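Local coordinates for protein tail lysozyme, putative (Geobacter sulfurreducens, PDB 2IA7) that is of unknown function but probably serves, like its gp25-type relatives, as a baseplate wedge component of a phage-like tail assembly, at residues Arg39-Thr44 with Glu81-Trp86; Leu74-Val79 with Val95-Arg100; Pro88-Leu93 with Ile111-Arg116. All blocks are in the same frame, centred on the assembly; numbering follows the deposited sequence.

Contact 1 of 3, residues Arg39-Thr44 with Glu81-Trp86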
loop_
_atom_site.group_PDB
_atom_site.type_symbol
_atom_site.label_atom_id
_atom_site.label_comp_id
_atom_site.label_asym_id
_atom_site.label_seq_id
_atom_site.Cartn_x
_atom_site.Cartn_y
_atom_site.Cartn_z
ATOM N N ARG A 39 2.766 5.185 1.851
ATOM C CA ARG A 39 1.427 5.523 2.305
ATOM C C ARG A 39 0.670 6.370 1.315
ATOM O O ARG A 39 -0.540 6.241 1.174
ATOM C CB ARG A 39 1.471 6.188 3.681
ATOM C CG ARG A 39 2.004 5.281 4.789
ATOM C CD ARG A 39 1.972 5.919 6.170
ATOM N NE ARG A 39 2.788 7.122 6.374
ATOM C CZ ARG A 39 4.023 7.175 6.891
ATOM N NH1 ARG A 39 4.635 6.113 7.393
ATOM N NH2 ARG A 39 4.575 8.369 7.052
ATOM N N ILE A 40 1.360 7.322 0.683
ATOM C CA ILE A 40 0.753 8.156 -0.369
ATOM C C ILE A 40 0.280 7.325 -1.523
ATOM O O ILE A 40 -0.849 7.463 -1.973
ATOM C CB ILE A 40 1.706 9.250 -0.857
ATOM C CG1 ILE A 40 1.959 10.282 0.248
ATOM C CG2 ILE A 40 1.188 9.958 -2.065
ATOM C CD1 ILE A 40 3.179 11.154 -0.011
ATOM N N ILE A 41 1.134 6.446 -2.000
ATOM C CA ILE A 41 0.788 5.623 -3.144
ATOM C C ILE A 41 -0.428 4.751 -2.907
ATOM O O ILE A 41 -1.348 4.724 -3.705
ATOM C CB ILE A 41 1.984 4.726 -3.563
ATOM C CG1 ILE A 41 3.141 5.588 -4.036
ATOM C CG2 ILE A 41 1.565 3.693 -4.639
ATOM C CD1 ILE A 41 4.477 4.922 -3.907
ATOM N N LEU A 42 -0.459 4.064 -1.752
ATOM C CA LEU A 42 -1.548 3.105 -1.450
ATOM C C LEU A 42 -2.859 3.883 -1.172
ATOM O O LEU A 42 -3.947 3.387 -1.424
ATOM C CB LEU A 42 -1.186 2.157 -0.331
ATOM C CG LEU A 42 0.059 1.297 -0.562
ATOM C CD1 LEU A 42 0.300 0.336 0.596
ATOM C CD2 LEU A 42 -0.065 0.588 -1.939
ATOM N N GLY A 43 -2.723 5.099 -0.645
ATOM C CA GLY A 43 -3.901 5.911 -0.312
ATOM C C GLY A 43 -4.465 6.762 -1.430
ATOM O O GLY A 43 -5.427 7.520 -1.200
ATOM N N THR A 44 -3.897 6.672 -2.622
ATOM C CA THR A 44 -4.328 7.454 -3.756
ATOM C C THR A 44 -4.958 6.556 -4.813
ATOM O O THR A 44 -4.382 5.581 -5.287
ATOM C CB THR A 44 -3.157 8.270 -4.398
ATOM O OG1 THR A 44 -2.532 9.065 -3.385
ATOM C CG2 THR A 44 -3.643 9.186 -5.537
ATOM N N GLU A 81 2.127 -4.172 -7.171
ATOM C CA GLU A 81 2.335 -3.496 -8.445
ATOM C C GLU A 81 2.444 -1.987 -8.324
ATOM O O GLU A 81 3.256 -1.358 -8.992
ATOM C CB GLU A 81 1.254 -3.872 -9.423
ATOM C CG GLU A 81 1.291 -5.297 -9.888
ATOM C CD GLU A 81 2.509 -5.734 -10.711
ATOM O OE1 GLU A 81 3.457 -4.985 -11.067
ATOM O OE2 GLU A 81 2.507 -6.942 -11.058
ATOM N N ALA A 82 1.640 -1.399 -7.476
ATOM C CA ALA A 82 1.681 0.040 -7.240
ATOM C C ALA A 82 2.993 0.483 -6.641
ATOM O O ALA A 82 3.545 1.507 -7.058
ATOM C CB ALA A 82 0.505 0.451 -6.371
ATOM N N LEU A 83 3.527 -0.271 -5.685
ATOM C CA LEU A 83 4.826 0.037 -5.055
ATOM C C LEU A 83 6.035 -0.144 -5.950
ATOM O O LEU A 83 7.001 0.631 -5.911
ATOM C CB LEU A 83 4.955 -0.680 -3.709
ATOM C CG LEU A 83 3.879 -0.286 -2.681
ATOM C CD1 LEU A 83 4.141 -0.995 -1.337
ATOM C CD2 LEU A 83 3.775 1.198 -2.400
ATOM N N ILE A 84 5.963 -1.174 -6.781
ATOM C CA ILE A 84 7.016 -1.419 -7.788
ATOM C C ILE A 84 7.081 -0.309 -8.798
ATOM O O ILE A 84 8.140 0.163 -9.134
ATOM C CB ILE A 84 6.792 -2.747 -8.484
ATOM C CG1 ILE A 84 7.071 -3.855 -7.490
ATOM C CG2 ILE A 84 7.673 -2.877 -9.751
ATOM C CD1 ILE A 84 6.625 -5.217 -7.988
ATOM N N LEU A 85 5.931 0.128 -9.275
ATOM C CA LEU A 85 5.866 1.204 -10.227
ATOM C C LEU A 85 6.274 2.540 -9.611
ATOM O O LEU A 85 7.036 3.286 -10.257
ATOM C CB LEU A 85 4.467 1.282 -10.796
ATOM C CG LEU A 85 4.245 2.305 -11.896
ATOM C CD1 LEU A 85 5.197 2.113 -13.083
ATOM C CD2 LEU A 85 2.792 2.205 -12.352
ATOM N N TRP A 86 5.756 2.917 -8.450
ATOM C CA TRP A 86 5.875 4.290 -7.948
ATOM C C TRP A 86 6.903 4.482 -6.852
ATOM O O TRP A 86 7.174 5.619 -6.508
ATOM C CB TRP A 86 4.502 4.774 -7.487
ATOM C CG TRP A 86 3.542 4.842 -8.615
ATOM C CD1 TRP A 86 2.452 4.066 -8.821
ATOM C CD2 TRP A 86 3.620 5.731 -9.744
ATOM N NE1 TRP A 86 1.819 4.433 -10.015
ATOM C CE2 TRP A 86 2.522 5.455 -10.576
ATOM C CE3 TRP A 86 4.497 6.768 -10.096
ATOM C CZ2 TRP A 86 2.300 6.138 -11.771
ATOM C CZ3 TRP A 86 4.258 7.455 -11.272
ATOM C CH2 TRP A 86 3.168 7.137 -12.083
#

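Contact 2 of 3, residues Leu74-Val79 with Val95-Arg100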
loop_
_atom_site.group_PDB
_atom_site.type_symbol
_atom_site.label_atom_id
_atom_site.label_comp_id
_atom_site.label_asym_id
_atom_site.label_seq_id
_atom_site.Cartn_x
_atom_site.Cartn_y
_atom_site.Cartn_z
ATOM N N LEU A 74 -5.115 -11.104 -4.442
ATOM C CA LEU A 74 -5.353 -10.071 -5.431
ATOM C C LEU A 74 -5.059 -8.691 -4.861
ATOM O O LEU A 74 -4.337 -7.904 -5.525
ATOM C CB LEU A 74 -6.781 -10.167 -5.890
ATOM C CG LEU A 74 -7.255 -9.262 -7.008
ATOM C CD1 LEU A 74 -8.354 -9.899 -7.791
ATOM C CD2 LEU A 74 -7.730 -7.963 -6.397
ATOM N N ILE A 75 -5.532 -8.427 -3.634
ATOM C CA ILE A 75 -5.276 -7.184 -2.907
ATOM C C ILE A 75 -3.783 -6.983 -2.681
ATOM O O ILE A 75 -3.235 -5.936 -3.009
ATOM C CB ILE A 75 -6.045 -7.144 -1.610
ATOM C CG1 ILE A 75 -7.542 -7.115 -1.965
ATOM C CG2 ILE A 75 -5.599 -5.995 -0.714
ATOM C CD1 ILE A 75 -8.414 -7.539 -0.736
ATOM N N GLU A 76 -3.123 -8.040 -2.260
ATOM C CA GLU A 76 -1.683 -8.046 -2.122
ATOM C C GLU A 76 -0.992 -7.636 -3.401
ATOM O O GLU A 76 -0.034 -6.872 -3.372
ATOM C CB GLU A 76 -1.193 -9.423 -1.673
ATOM C CG GLU A 76 -1.492 -9.742 -0.220
ATOM C CD GLU A 76 -1.520 -11.230 0.099
ATOM O OE1 GLU A 76 -1.212 -12.065 -0.798
ATOM O OE2 GLU A 76 -1.896 -11.567 1.224
ATOM N N ASN A 77 -1.405 -8.190 -4.516
ATOM C CA ASN A 77 -0.646 -8.002 -5.723
ATOM C C ASN A 77 -0.936 -6.643 -6.359
ATOM O O ASN A 77 -0.035 -6.050 -6.956
ATOM C CB ASN A 77 -0.940 -9.173 -6.660
ATOM C CG ASN A 77 -0.388 -10.494 -6.111
ATOM O OD1 ASN A 77 0.551 -10.490 -5.298
ATOM N ND2 ASN A 77 -0.961 -11.626 -6.537
ATOM N N GLU A 78 -2.100 -6.075 -6.077
ATOM C CA GLU A 78 -2.369 -4.684 -6.433
ATOM C C GLU A 78 -1.434 -3.735 -5.668
ATOM O O GLU A 78 -0.913 -2.734 -6.211
ATOM C CB GLU A 78 -3.811 -4.301 -6.143
ATOM C CG GLU A 78 -4.793 -4.896 -7.123
ATOM C CD GLU A 78 -5.057 -4.012 -8.288
ATOM O OE1 GLU A 78 -4.186 -3.238 -8.700
ATOM O OE2 GLU A 78 -6.163 -4.119 -8.806
ATOM N N VAL A 79 -1.190 -4.031 -4.391
ATOM C CA VAL A 79 -0.270 -3.243 -3.583
ATOM C C VAL A 79 1.132 -3.413 -4.148
ATOM O O VAL A 79 1.858 -2.425 -4.321
ATOM C CB VAL A 79 -0.354 -3.712 -2.147
ATOM C CG1 VAL A 79 0.799 -3.192 -1.313
ATOM C CG2 VAL A 79 -1.739 -3.333 -1.540
ATOM N N VAL A 95 4.447 -8.999 1.024
ATOM C CA VAL A 95 3.191 -8.240 1.086
ATOM C C VAL A 95 2.095 -9.229 1.473
ATOM O O VAL A 95 1.776 -10.136 0.687
ATOM C CB VAL A 95 2.861 -7.496 -0.230
ATOM C CG1 VAL A 95 1.527 -6.769 -0.101
ATOM C CG2 VAL A 95 4.000 -6.505 -0.565
ATOM N N THR A 96 1.473 -9.034 2.631
ATOM C CA THR A 96 0.394 -9.923 3.110
ATOM C C THR A 96 -0.792 -9.125 3.608
ATOM O O THR A 96 -0.654 -8.202 4.433
ATOM C CB THR A 96 0.893 -10.753 4.337
ATOM O OG1 THR A 96 2.055 -11.471 3.958
ATOM C CG2 THR A 96 -0.191 -11.723 4.887
ATOM N N ALA A 97 -1.970 -9.483 3.131
ATOM C CA ALA A 97 -3.220 -8.878 3.573
ATOM C C ALA A 97 -3.836 -9.688 4.669
ATOM O O ALA A 97 -4.372 -10.757 4.435
ATOM C CB ALA A 97 -4.183 -8.756 2.360
ATOM N N SER A 98 -3.782 -9.177 5.886
ATOM C CA SER A 98 -4.264 -9.922 7.030
ATOM C C SER A 98 -5.676 -9.498 7.413
ATOM O O SER A 98 -5.951 -8.327 7.505
ATOM C CB SER A 98 -3.365 -9.653 8.231
ATOM O OG SER A 98 -3.985 -10.189 9.390
ATOM N N PRO A 99 -6.545 -10.447 7.731
ATOM C CA PRO A 99 -7.862 -10.118 8.250
ATOM C C PRO A 99 -7.880 -10.022 9.782
ATOM O O PRO A 99 -8.969 -10.090 10.427
ATOM C CB PRO A 99 -8.684 -11.324 7.780
ATOM C CG PRO A 99 -7.712 -12.452 7.870
ATOM C CD PRO A 99 -6.342 -11.891 7.581
ATOM N N ARG A 100 -6.731 -9.787 10.424
ATOM C CA ARG A 100 -6.700 -9.843 11.902
ATOM C C ARG A 100 -7.531 -8.751 12.586
ATOM O O ARG A 100 -7.922 -8.914 13.770
ATOM C CB ARG A 100 -5.278 -9.896 12.441
ATOM C CG ARG A 100 -4.439 -8.664 12.243
ATOM C CD ARG A 100 -3.101 -8.695 12.966
ATOM N NE ARG A 100 -2.289 -7.549 12.588
ATOM C CZ ARG A 100 -1.417 -7.502 11.581
ATOM N NH1 ARG A 100 -1.219 -8.544 10.788
ATOM N NH2 ARG A 100 -0.805 -6.377 11.295
HETATM O O HOH W 1 2.053 -12.012 -1.195
#

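Contact 3 of 3, residues Pro88-Leu93 with Ile111-Arg116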
loop_
_atom_site.group_PDB
_atom_site.type_symbol
_atom_site.label_atom_id
_atom_site.label_comp_id
_atom_site.label_asym_id
_atom_site.label_seq_id
_atom_site.Cartn_x
_atom_site.Cartn_y
_atom_site.Cartn_z
ATOM N N PRO A 88 10.533 3.157 -6.513
ATOM C CA PRO A 88 11.699 2.376 -6.938
ATOM C C PRO A 88 12.829 2.296 -5.932
ATOM O O PRO A 88 13.829 1.552 -6.146
ATOM C CB PRO A 88 12.136 3.102 -8.220
ATOM C CG PRO A 88 11.671 4.464 -8.077
ATOM C CD PRO A 88 10.352 4.359 -7.330
ATOM N N ARG A 89 12.760 3.069 -4.868
ATOM C CA ARG A 89 13.827 3.079 -3.836
ATOM C C ARG A 89 13.807 1.845 -2.941
ATOM O O ARG A 89 14.760 1.600 -2.217
ATOM C CB ARG A 89 13.701 4.317 -2.969
ATOM C CG ARG A 89 14.069 5.585 -3.702
ATOM C CD ARG A 89 13.895 6.820 -2.863
ATOM N NE ARG A 89 12.486 7.011 -2.551
ATOM C CZ ARG A 89 12.007 8.005 -1.835
ATOM N NH1 ARG A 89 12.806 8.943 -1.348
ATOM N NH2 ARG A 89 10.698 8.082 -1.608
ATOM N N ILE A 90 12.771 1.028 -3.077
ATOM C CA ILE A 90 12.630 -0.213 -2.293
ATOM C C ILE A 90 12.551 -1.462 -3.128
ATOM O O ILE A 90 12.151 -1.395 -4.280
ATOM C CB ILE A 90 11.411 -0.115 -1.323
ATOM C CG1 ILE A 90 10.071 -0.203 -2.062
ATOM C CG2 ILE A 90 11.521 1.167 -0.492
ATOM C CD1 ILE A 90 8.840 -0.093 -1.162
ATOM N N GLU A 91 12.906 -2.589 -2.507
ATOM C CA GLU A 91 12.637 -3.927 -3.008
ATOM C C GLU A 91 11.630 -4.513 -2.060
ATOM O O GLU A 91 11.832 -4.578 -0.875
ATOM C CB GLU A 91 13.907 -4.815 -2.983
ATOM C CG GLU A 91 13.556 -6.232 -3.407
ATOM C CD GLU A 91 14.703 -7.233 -3.335
ATOM O OE1 GLU A 91 15.649 -7.051 -2.532
ATOM O OE2 GLU A 91 14.610 -8.261 -4.061
ATOM N N LEU A 92 10.499 -4.939 -2.566
ATOM C CA LEU A 92 9.543 -5.598 -1.722
ATOM C C LEU A 92 9.961 -7.014 -1.371
ATOM O O LEU A 92 10.292 -7.761 -2.267
ATOM C CB LEU A 92 8.182 -5.698 -2.416
ATOM C CG LEU A 92 7.478 -4.384 -2.741
ATOM C CD1 LEU A 92 6.164 -4.649 -3.545
ATOM C CD2 LEU A 92 7.250 -3.494 -1.524
ATOM N N LEU A 93 9.877 -7.382 -0.096
ATOM C CA LEU A 93 10.219 -8.709 0.430
ATOM C C LEU A 93 8.972 -9.551 0.738
ATOM O O LEU A 93 8.944 -10.732 0.435
ATOM C CB LEU A 93 11.045 -8.580 1.713
ATOM C CG LEU A 93 12.330 -7.755 1.564
ATOM C CD1 LEU A 93 13.099 -7.647 2.851
ATOM C CD2 LEU A 93 13.247 -8.298 0.481
ATOM N N ILE A 111 3.719 -5.124 5.048
ATOM C CA ILE A 111 4.646 -4.885 4.004
ATOM C C ILE A 111 6.063 -4.878 4.581
ATOM O O ILE A 111 6.403 -4.022 5.376
ATOM C CB ILE A 111 4.370 -3.538 3.290
ATOM C CG1 ILE A 111 2.921 -3.460 2.744
ATOM C CG2 ILE A 111 5.382 -3.380 2.156
ATOM C CD1 ILE A 111 2.487 -2.076 2.296
ATOM N N GLU A 112 6.866 -5.827 4.122
ATOM C CA GLU A 112 8.290 -5.892 4.517
ATOM C C GLU A 112 9.056 -5.510 3.275
ATOM O O GLU A 112 8.763 -5.985 2.170
ATOM C CB GLU A 112 8.719 -7.289 5.000
ATOM C CG GLU A 112 7.952 -7.846 6.145
ATOM C CD GLU A 112 8.445 -9.235 6.581
ATOM O OE1 GLU A 112 9.703 -9.448 6.607
ATOM O OE2 GLU A 112 7.554 -10.094 6.867
ATOM N N TYR A 113 10.031 -4.631 3.413
ATOM C CA TYR A 113 10.776 -4.150 2.294
ATOM C C TYR A 113 12.208 -3.800 2.680
ATOM O O TYR A 113 12.527 -3.607 3.846
ATOM C CB TYR A 113 10.057 -2.973 1.662
ATOM C CG TYR A 113 9.939 -1.746 2.541
ATOM C CD1 TYR A 113 10.941 -0.734 2.550
ATOM C CD2 TYR A 113 8.828 -1.553 3.381
ATOM C CE1 TYR A 113 10.799 0.399 3.349
ATOM C CE2 TYR A 113 8.695 -0.428 4.166
ATOM C CZ TYR A 113 9.659 0.570 4.131
ATOM O OH TYR A 113 9.523 1.659 4.950
ATOM N N ARG A 114 13.048 -3.770 1.664
ATOM C CA ARG A 114 14.483 -3.410 1.759
ATOM C C ARG A 114 14.696 -2.061 1.069
ATOM O O ARG A 114 14.239 -1.829 -0.052
ATOM C CB ARG A 114 15.339 -4.488 1.069
ATOM C CG ARG A 114 16.817 -4.229 1.111
ATOM C CD ARG A 114 17.579 -5.379 0.452
ATOM N NE ARG A 114 17.309 -5.415 -0.965
ATOM C CZ ARG A 114 18.000 -4.780 -1.909
ATOM N NH1 ARG A 114 19.055 -4.056 -1.614
ATOM N NH2 ARG A 114 17.619 -4.874 -3.169
ATOM N N VAL A 115 15.301 -1.101 1.768
ATOM C CA VAL A 115 15.723 0.150 1.164
ATOM C C VAL A 115 17.007 -0.093 0.433
ATOM O O VAL A 115 17.981 -0.526 1.018
ATOM C CB VAL A 115 15.879 1.267 2.220
ATOM C CG1 VAL A 115 16.442 2.535 1.587
ATOM C CG2 VAL A 115 14.484 1.574 2.818
ATOM N N ARG A 116 16.976 0.100 -0.875
ATOM C CA ARG A 116 18.086 -0.309 -1.726
ATOM C C ARG A 116 19.346 0.460 -1.381
ATOM O O ARG A 116 20.455 -0.105 -1.424
ATOM C CB ARG A 116 17.736 -0.126 -3.230
ATOM C CG ARG A 116 16.632 -1.030 -3.712
ATOM C CD ARG A 116 16.226 -0.650 -5.146
ATOM N NE ARG A 116 15.023 -1.348 -5.590
ATOM C CZ ARG A 116 14.991 -2.620 -5.963
ATOM N NH1 ARG A 116 16.104 -3.340 -5.963
ATOM N NH2 ARG A 116 13.833 -3.186 -6.297
#

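Contact 1 of 3, residues Arg39-Thr44 with Glu81-Trp86
Ile41 points its branched carbon at helix 69-86 with CG1 lying beside its own backbone N (chi1 -64°), which leaves CG2 and CD1 to reach different places on the facing turn. CG2 comes down on Ala82, its methyl 3.8 Å from CB of Ala82, while CD1 is carried on to Trp86 and stops 3.6 Å from CB of Trp86, beside the root of the indole and not at its far end. One turn of helix thus receives a single isoleucine at two points, and the small Ala82 lets it come close: the CA atoms of Ile41 and Ala82 are 7.0 Å apart. Alongside, Leu42 and Leu83 meet roughly at a right angle, CD2 of Leu42 lying 3.9 Å from CD2 of Leu83, and that same Leu83 methyl also touches CG2 of Ile41. The indole itself leads away from the contact and makes an edge-to-face stack with Phe55, a residue that also lies on Ile41. Just past the helical turn, Thr44 OG1 donates to Ile40 O at 2.7 Å, and His60 hydrogen-bonds Leu42 O, so carbonyls in the last part of helix 30-42 have side-chain partners. What joins the two helices here is wholly apolar: branched methyls, an alanine and a tryptophan CB, held by close fit and burial instead of by any directional bond.

Contact 2 of 3, residues Leu74-Val79 with Val95-Arg100
The carboxylate of Glu76 is the flat group that meets strand 90-98: the Val95 carbonyl oxygen lies over one of its faces, 3.5 Å from CD of Glu76, and the Ala97 N-H arrives at its edge. This is a helix laid across the outermost strand of an antiparallel sheet; the axes of helix 74-79 and strand 95-98 approach to 7.4 Å, their N-to-C directions 138° apart. OE2 of Glu76 accepts from Ala97 N at 2.8 Å, nearly straight (174°), through its anti lone pair. Thr96 and Ser98 spend their backbone bonds on Asp110 and Leu108 of strand 106-115, so the Ala97 N-H faces the other way, off the sheet's edge, where the extended chain of Glu76 brings an acceptor. With the carboxylate cut away to an alanine, the Ala97 N-H would probably lose its mate and the strand edge its polar tie to the helix. A water 2.7 Å from Val95 O also lies 3.3 Å from OE1 of Glu76, bridging the two. Inward of the polar link the surfaces turn greasy: Ile75 touches Ala97, and Ile109 of the neighbouring strand backs both. At the other end of the contact, CG1 of Val79 meets CG1 of Val95 obliquely at 3.8 Å.

Contact 3 of 3, residues Pro88-Leu93 with Ile111-Arg116
Glu91 and Arg114 meet as a salt bridge on one face of the antiparallel pair, with OE1 of Glu91 taking both NE of Arg114 at 2.8 Å and NH2 of Arg114 at 3.0 Å. NE comes in nearly head-on to the C-O bond, NH2 from above the carboxylate plane, and the two flat groups stand 89° apart. Arg114 reaches this position because its chain bends at chi3 (67°). Underneath, the same two residues form a hydrogen-bonded pair, Glu91 N giving to Arg114 O and Arg114 N to Glu91 O. Leu93 N donates to Glu112 O at 2.9 Å, the Leu93 side chain packing alongside. Where strand 106-115 gives out, Arg116 N donates straight to Arg89 O at 3.0 Å; its extended chain carries the guanidinium across to strand 90-98, where CB of Glu91 lies over one face, toward the rim, and it adds only weak bonds to the carbonyls of Pro88 and Ile90. On the opposite face of the sheet, CG2 of Ile90 rests 3.6 Å from CD1 of Tyr113, and Leu92 touches Ile111. Ile34 and Ile38 of helix 30-42 cover Ile90 and Tyr113; Leu83 of helix 69-86 covers Leu92. Farther out, Asn119 takes Arg114 NH1. The pair is apolar where it meets the helices and largely charged opposite, where the Glu91 carboxylate probably offsets the charge of Arg114, and Arg116 lies near it without a charged contact.

Overall arrangement
The three contacts ring one small core of two helices against an antiparallel sheet, with centres 12 to 16 Å apart. Contact 1 joins helices 30-42 and 69-86, contact 2 lays the latter on strand 90-98, and contact 3 pairs that strand with 106-115, the middle strand of the sheet. Along the chain contact 1 closes before contact 3 opens, whereas contact 2 interleaves with both. They meet physically: Leu42 packs on Val79 and Ile111, Val79 also on Ile111, and Leu83 on Leu92. Both helices therefore share one apolar layer against the sheet, which is consistent with a compact gp25-type unit folding around a single core.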